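Local coordinates for salmonella plasmid virulence: SpvB (Salmonella typhimurium, PDB 6P0X), which is the N-terminal domain of a secreted virulence toxin that probably mono-ADP-ribosylates actin on an arginine, blocking filament assembly, at residues 224-229 with 233-238; 292-297 with 301-306. All blocks are in the same frame, centred on the assembly; numbering follows the deposited sequence.

Contact 1: 224-229 with 233-238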
loop_
_atom_site.group_PDB
_atom_site.type_symbol
_atom_site.label_atom_id
_atom_site.label_comp_id
_atom_site.label_asym_id
_atom_site.label_seq_id
_atom_site.Cartn_x
_atom_site.Cartn_y
_atom_site.Cartn_z
ATOM N N ASP A 224 18.919 -8.883 -2.209
ATOM C CA ASP A 224 17.878 -9.430 -1.351
ATOM C C ASP A 224 16.897 -8.347 -0.928
ATOM O O ASP A 224 17.280 -7.195 -0.705
ATOM C CB ASP A 224 18.488 -10.072 -0.103
ATOM C CG ASP A 224 19.482 -11.169 -0.431
ATOM O OD1 ASP A 224 19.201 -11.988 -1.331
ATOM O OD2 ASP A 224 20.546 -11.212 0.220
ATOM N N LEU A 225 15.628 -8.728 -0.811
ATOM C CA LEU A 225 14.630 -7.817 -0.267
ATOM C C LEU A 225 14.998 -7.462 1.168
ATOM O O LEU A 225 15.286 -8.346 1.981
ATOM C CB LEU A 225 13.242 -8.457 -0.319
ATOM C CG LEU A 225 12.598 -8.653 -1.694
ATOM C CD1 LEU A 225 11.587 -9.781 -1.643
ATOM C CD2 LEU A 225 11.926 -7.367 -2.149
ATOM N N TYR A 226 14.991 -6.161 1.475
ATOM C CA TYR A 226 15.355 -5.720 2.820
ATOM C C TYR A 226 14.431 -6.318 3.872
ATOM O O TYR A 226 14.871 -6.656 4.977
ATOM C CB TYR A 226 15.323 -4.195 2.909
ATOM C CG TYR A 226 16.180 -3.467 1.897
ATOM C CD1 TYR A 226 17.549 -3.701 1.812
ATOM C CD2 TYR A 226 15.622 -2.520 1.048
ATOM C CE1 TYR A 226 18.335 -3.024 0.892
ATOM C CE2 TYR A 226 16.398 -1.836 0.131
ATOM C CZ TYR A 226 17.750 -2.091 0.054
ATOM O OH TYR A 226 18.516 -1.409 -0.863
ATOM N N LEU A 227 13.147 -6.466 3.547
ATOM C CA LEU A 227 12.177 -6.905 4.541
ATOM C C LEU A 227 12.325 -8.376 4.904
ATOM O O LEU A 227 11.640 -8.836 5.825
ATOM C CB LEU A 227 10.758 -6.624 4.042
ATOM C CG LEU A 227 10.414 -5.139 3.913
ATOM C CD1 LEU A 227 9.023 -4.949 3.333
ATOM C CD2 LEU A 227 10.546 -4.435 5.257
ATOM N N TRP A 228 13.190 -9.122 4.209
ATOM C CA TRP A 228 13.552 -10.454 4.683
ATOM C C TRP A 228 14.232 -10.376 6.044
ATOM O O TRP A 228 13.999 -11.222 6.917
ATOM C CB TRP A 228 14.485 -11.150 3.689
ATOM C CG TRP A 228 13.868 -11.681 2.418
ATOM C CD1 TRP A 228 14.355 -11.519 1.153
ATOM C CD2 TRP A 228 12.685 -12.485 2.290
ATOM N NE1 TRP A 228 13.546 -12.155 0.247
ATOM C CE2 TRP A 228 12.514 -12.755 0.916
ATOM C CE3 TRP A 228 11.749 -12.992 3.198
ATOM C CZ2 TRP A 228 11.449 -13.512 0.429
ATOM C CZ3 TRP A 228 10.692 -13.745 2.711
ATOM C CH2 TRP A 228 10.553 -13.999 1.339
ATOM N N THR A 229 15.069 -9.358 6.245
ATOM C CA THR A 229 15.927 -9.249 7.418
ATOM C C THR A 229 15.292 -8.442 8.546
ATOM O O THR A 229 15.288 -8.882 9.699
ATOM C CB THR A 229 17.261 -8.617 7.016
ATOM O OG1 THR A 229 17.946 -9.489 6.111
ATOM C CG2 THR A 229 18.129 -8.367 8.239
ATOM N N PRO A 233 13.603 -1.123 6.464
ATOM C CA PRO A 233 14.925 -1.085 5.822
ATOM C C PRO A 233 15.746 0.096 6.323
ATOM O O PRO A 233 15.256 1.225 6.400
ATOM C CB PRO A 233 14.593 -0.952 4.330
ATOM C CG PRO A 233 13.214 -0.374 4.297
ATOM C CD PRO A 233 12.510 -0.940 5.493
ATOM N N ALA A 234 17.003 -0.176 6.672
ATOM C CA ALA A 234 17.946 0.864 7.079
ATOM C C ALA A 234 18.917 1.116 5.928
ATOM O O ALA A 234 20.063 0.666 5.929
ATOM C CB ALA A 234 18.668 0.466 8.363
ATOM N N VAL A 235 18.435 1.841 4.917
ATOM C CA VAL A 235 19.223 2.181 3.737
ATOM C C VAL A 235 18.998 3.651 3.402
ATOM O O VAL A 235 18.059 4.288 3.881
ATOM C CB VAL A 235 18.870 1.306 2.514
ATOM C CG1 VAL A 235 18.967 -0.171 2.857
ATOM C CG2 VAL A 235 17.489 1.653 2.000
ATOM N N GLN A 236 19.875 4.183 2.554
ATOM C CA GLN A 236 19.767 5.559 2.088
ATOM C C GLN A 236 18.923 5.598 0.820
ATOM O O GLN A 236 19.290 4.999 -0.197
ATOM C CB GLN A 236 21.152 6.151 1.826
ATOM C CG GLN A 236 21.123 7.495 1.114
ATOM C CD GLN A 236 22.510 7.978 0.731
ATOM O OE1 GLN A 236 23.512 7.330 1.038
ATOM N NE2 GLN A 236 22.574 9.121 0.054
ATOM N N TRP A 237 17.807 6.316 0.877
ATOM C CA TRP A 237 16.954 6.520 -0.283
ATOM C C TRP A 237 17.235 7.884 -0.892
ATOM O O TRP A 237 17.460 8.862 -0.173
ATOM C CB TRP A 237 15.474 6.424 0.092
ATOM C CG TRP A 237 15.078 5.142 0.752
ATOM C CD1 TRP A 237 14.856 4.941 2.083
ATOM C CD2 TRP A 237 14.842 3.882 0.111
ATOM N NE1 TRP A 237 14.498 3.634 2.311
ATOM C CE2 TRP A 237 14.481 2.964 1.116
ATOM C CE3 TRP A 237 14.901 3.443 -1.215
ATOM C CZ2 TRP A 237 14.184 1.632 0.836
ATOM C CZ3 TRP A 237 14.604 2.120 -1.491
ATOM C CH2 TRP A 237 14.251 1.230 -0.470
ATOM N N LEU A 238 17.214 7.945 -2.222
ATOM C CA LEU A 238 17.372 9.208 -2.928
ATOM C C LEU A 238 16.049 9.901 -3.221
ATOM O O LEU A 238 16.034 11.127 -3.387
ATOM C CB LEU A 238 18.133 8.987 -4.239
ATOM C CG LEU A 238 19.569 8.475 -4.089
ATOM C CD1 LEU A 238 20.262 8.400 -5.442
ATOM C CD2 LEU A 238 20.354 9.351 -3.123
#
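Tyr-226 reaches across to Pro-233, Val-235 and Trp-237 where the loop between strands 215-218 and 237-244 returns to the antiparallel framework of this N-terminal SpvB domain. It is a worked example of how one aromatic side chain can carry most of a loop contact. At its root, CB of Tyr-226 meets CB of Pro-233 at 3.6 Å, and the same proline carbon is also close to CG and CD2, approaching the ring obliquely; the two side chains cross at about a right angle. Further out, CE1 and CZ take the methyl CG1 of Val-235, which stands 3.8 Å from the ring centroid and 23° off the normal, a CH-pi contact over one face. The same methyl is also 3.9 Å from OH, at the tip of the tyrosine side chain. With chi1 of Tyr-226 at -55°, CG is anti to the carbonyl carbon, and the ring is thereby directed at the opposing segment. Its plane is nearly perpendicular to that of Trp-237, at 86°, but the approach is oblique and the two side chains slide past each other in opposite directions. Leu-227 adds a lighter touch, CD2 to the ring CD of Pro-233.

Two backbone N-H groups of the loop are bound by one carboxylate: OE1 of Glu-173, on strand 165-175, takes that of Tyr-226 and OE2 that of Leu-227. His-181 stacks on the tyrosine ring. Between the segments themselves the contact is apolar, and CE2 of Tyr-226 comes to 3.8 Å from CH2 of Trp-237.

Contact 2: 292-297 with 301-306; sequences FHHFPD and EADTLV
Three rings of 292-297 meet 301-306, two by a face and one by an edge. Phe-292 has Leu-305 CD1 over one face, offset toward the rim and 4.2 Å from the centroid, while its CE1 packs on CB of the same leucine. His-293 receives Val-306 CG1 almost centrally over a face, 3.8 Å from the centroid and 11° off the normal. His-294 is used by its edge instead. Its ND1 gives a hydrogen bond to the carbonyl O of Ala-302 at 3.1 Å, with the acceptor somewhat out of the ring plane, and a weak, bent one to OD1 of Asp-303 at 3.0 Å. The carboxylate plane stands 85° from the ring. On the other side, NE2 of His-294 is bonded to OG1 of Thr-240, so both nitrogens of the imidazole are engaged, which should restrain its rotation; NE2 of His-293 is likewise held, by OG of Ser-23.

The backbones are joined by a reciprocal pair: N of His-293 to O of Thr-304, and N of Thr-304 back to O of His-293, each 2.9 Å long. Beyond this pair a water takes over, accepting from N of Phe-295 and donating to O of Glu-301 at 2.6 Å and to OG1 of Thr-304. That hydroxyl in turn donates to OE2 of Glu-301, reaching it on the anti side. Water and side-chain bonds thus continue the link where the strand pairing ends. Consecutive strands 288-293 and 304-314, paired antiparallel, form a beta hairpin whose connection includes the short, weakly bonded helix 296-299.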
loop_
_atom_site.group_PDB
_atom_site.type_symbol
_atom_site.label_atom_id
_atom_site.label_comp_id
_atom_site.label_asym_id
_atom_site.label_seq_id
_atom_site.Cartn_x
_atom_site.Cartn_y
_atom_site.Cartn_z
ATOM N N PHE A 292 10.087 14.396 -3.125
ATOM C CA PHE A 292 11.274 14.829 -2.400
ATOM C C PHE A 292 12.507 14.105 -2.924
ATOM O O PHE A 292 12.464 12.899 -3.194
ATOM C CB PHE A 292 11.143 14.564 -0.893
ATOM C CG PHE A 292 10.290 15.564 -0.161
ATOM C CD1 PHE A 292 10.850 16.714 0.370
ATOM C CD2 PHE A 292 8.933 15.340 0.023
ATOM C CE1 PHE A 292 10.073 17.633 1.054
ATOM C CE2 PHE A 292 8.149 16.253 0.708
ATOM C CZ PHE A 292 8.721 17.401 1.224
ATOM N N HIS A 293 13.605 14.845 -3.052
ATOM C CA HIS A 293 14.914 14.282 -3.342
ATOM C C HIS A 293 15.791 14.382 -2.101
ATOM O O HIS A 293 15.617 15.276 -1.269
ATOM C CB HIS A 293 15.588 15.005 -4.514
ATOM C CG HIS A 293 14.894 14.816 -5.826
ATOM N ND1 HIS A 293 15.359 15.369 -7.000
ATOM C CD2 HIS A 293 13.768 14.137 -6.152
ATOM C CE1 HIS A 293 14.551 15.040 -7.992
ATOM N NE2 HIS A 293 13.577 14.293 -7.504
ATOM N N HIS A 294 16.756 13.462 -1.989
ATOM C CA HIS A 294 17.616 13.356 -0.807
ATOM C C HIS A 294 19.068 13.292 -1.273
ATOM O O HIS A 294 19.677 12.222 -1.332
ATOM C CB HIS A 294 17.240 12.143 0.042
ATOM C CG HIS A 294 15.794 12.096 0.420
ATOM N ND1 HIS A 294 15.279 12.805 1.484
ATOM C CD2 HIS A 294 14.751 11.426 -0.125
ATOM C CE1 HIS A 294 13.982 12.574 1.579
ATOM N NE2 HIS A 294 13.636 11.740 0.614
ATOM N N PHE A 295 19.623 14.458 -1.596
ATOM C CA PHE A 295 21.010 14.605 -2.025
ATOM C C PHE A 295 21.698 15.609 -1.106
ATOM O O PHE A 295 22.004 16.737 -1.515
ATOM C CB PHE A 295 21.094 15.043 -3.486
ATOM C CG PHE A 295 20.602 14.013 -4.465
ATOM C CD1 PHE A 295 19.251 13.889 -4.753
ATOM C CD2 PHE A 295 21.499 13.174 -5.111
ATOM C CE1 PHE A 295 18.805 12.943 -5.659
ATOM C CE2 PHE A 295 21.059 12.227 -6.018
ATOM C CZ PHE A 295 19.711 12.111 -6.292
ATOM N N PRO A 296 21.954 15.228 0.148
ATOM C CA PRO A 296 22.480 16.201 1.121
ATOM C C PRO A 296 23.845 16.763 0.764
ATOM O O PRO A 296 24.117 17.933 1.064
ATOM C CB PRO A 296 22.526 15.394 2.426
ATOM C CG PRO A 296 22.662 13.976 1.984
ATOM C CD PRO A 296 21.868 13.869 0.713
ATOM N N ASP A 297 24.716 15.970 0.141
ATOM C CA ASP A 297 26.070 16.440 -0.139
ATOM C C ASP A 297 26.071 17.502 -1.232
ATOM O O ASP A 297 26.744 18.533 -1.111
ATOM C CB ASP A 297 26.957 15.256 -0.529
ATOM C CG ASP A 297 27.095 14.240 0.592
ATOM O OD1 ASP A 297 26.436 14.416 1.637
ATOM O OD2 ASP A 297 27.859 13.264 0.429
ATOM N N GLU A 301 21.120 19.947 2.154
ATOM C CA GLU A 301 19.948 19.719 2.985
ATOM C C GLU A 301 19.499 18.276 2.816
ATOM O O GLU A 301 19.662 17.680 1.747
ATOM C CB GLU A 301 18.803 20.679 2.637
ATOM C CG GLU A 301 18.313 20.576 1.201
ATOM C CD GLU A 301 17.194 21.555 0.894
ATOM O OE1 GLU A 301 16.721 22.237 1.828
ATOM O OE2 GLU A 301 16.785 21.639 -0.282
ATOM N N ALA A 302 18.927 17.720 3.885
ATOM C CA ALA A 302 18.515 16.320 3.859
ATOM C C ALA A 302 17.366 16.088 2.883
ATOM O O ALA A 302 17.332 15.066 2.187
ATOM C CB ALA A 302 18.127 15.860 5.263
ATOM N N ASP A 303 16.418 17.022 2.812
ATOM C CA ASP A 303 15.191 16.832 2.051
ATOM C C ASP A 303 14.940 18.044 1.168
ATOM O O ASP A 303 14.957 19.181 1.652
ATOM C CB ASP A 303 14.003 16.606 2.992
ATOM C CG ASP A 303 14.342 15.675 4.141
ATOM O OD1 ASP A 303 14.745 14.522 3.877
ATOM O OD2 ASP A 303 14.223 16.101 5.310
ATOM N N THR A 304 14.715 17.801 -0.124
ATOM C CA THR A 304 14.508 18.859 -1.111
ATOM C C THR A 304 13.193 18.613 -1.838
ATOM O O THR A 304 13.067 17.635 -2.583
ATOM C CB THR A 304 15.663 18.918 -2.108
ATOM O OG1 THR A 304 16.876 19.244 -1.419
ATOM C CG2 THR A 304 15.388 19.974 -3.166
ATOM N N LEU A 305 12.223 19.498 -1.633
ATOM C CA LEU A 305 10.950 19.402 -2.330
ATOM C C LEU A 305 11.115 19.900 -3.759
ATOM O O LEU A 305 11.605 21.011 -3.988
ATOM C CB LEU A 305 9.879 20.217 -1.609
ATOM C CG LEU A 305 8.521 20.350 -2.299
ATOM C CD1 LEU A 305 7.875 18.980 -2.463
ATOM C CD2 LEU A 305 7.610 21.296 -1.531
ATOM N N VAL A 306 10.703 19.080 -4.722
ATOM C CA VAL A 306 10.853 19.418 -6.126
ATOM C C VAL A 306 9.508 19.629 -6.815
ATOM O O VAL A 306 9.431 20.405 -7.776
ATOM C CB VAL A 306 11.697 18.364 -6.873
ATOM C CG1 VAL A 306 13.027 18.150 -6.152
ATOM C CG2 VAL A 306 10.944 17.062 -6.992
HETATM O O HOH W 1 18.389 17.026 -0.449
#

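How the contacts relate
Strand 237-244 connects the two contacts: contact 1 runs into its first residues, and strand 288-293 of contact 2 pairs with it antiparallel. Their centres are about 19 Å apart, yet they touch directly, O of Leu-238 lying 2.8 Å from N of His-294, a probable hydrogen bond, with the Leu-238 side chain packed on Phe-295. Contact 1 is partly buried, its centre about 17 Å from the centre of the chain; contact 2 is a surface contact, its centre about 24 Å from that point. The chemistry differs accordingly. Loop 224-229 meets 233-238 through side chains alone, whereas 292-297 and 301-306 combine strand bonds, imidazole bonds and a water with their apolar packing.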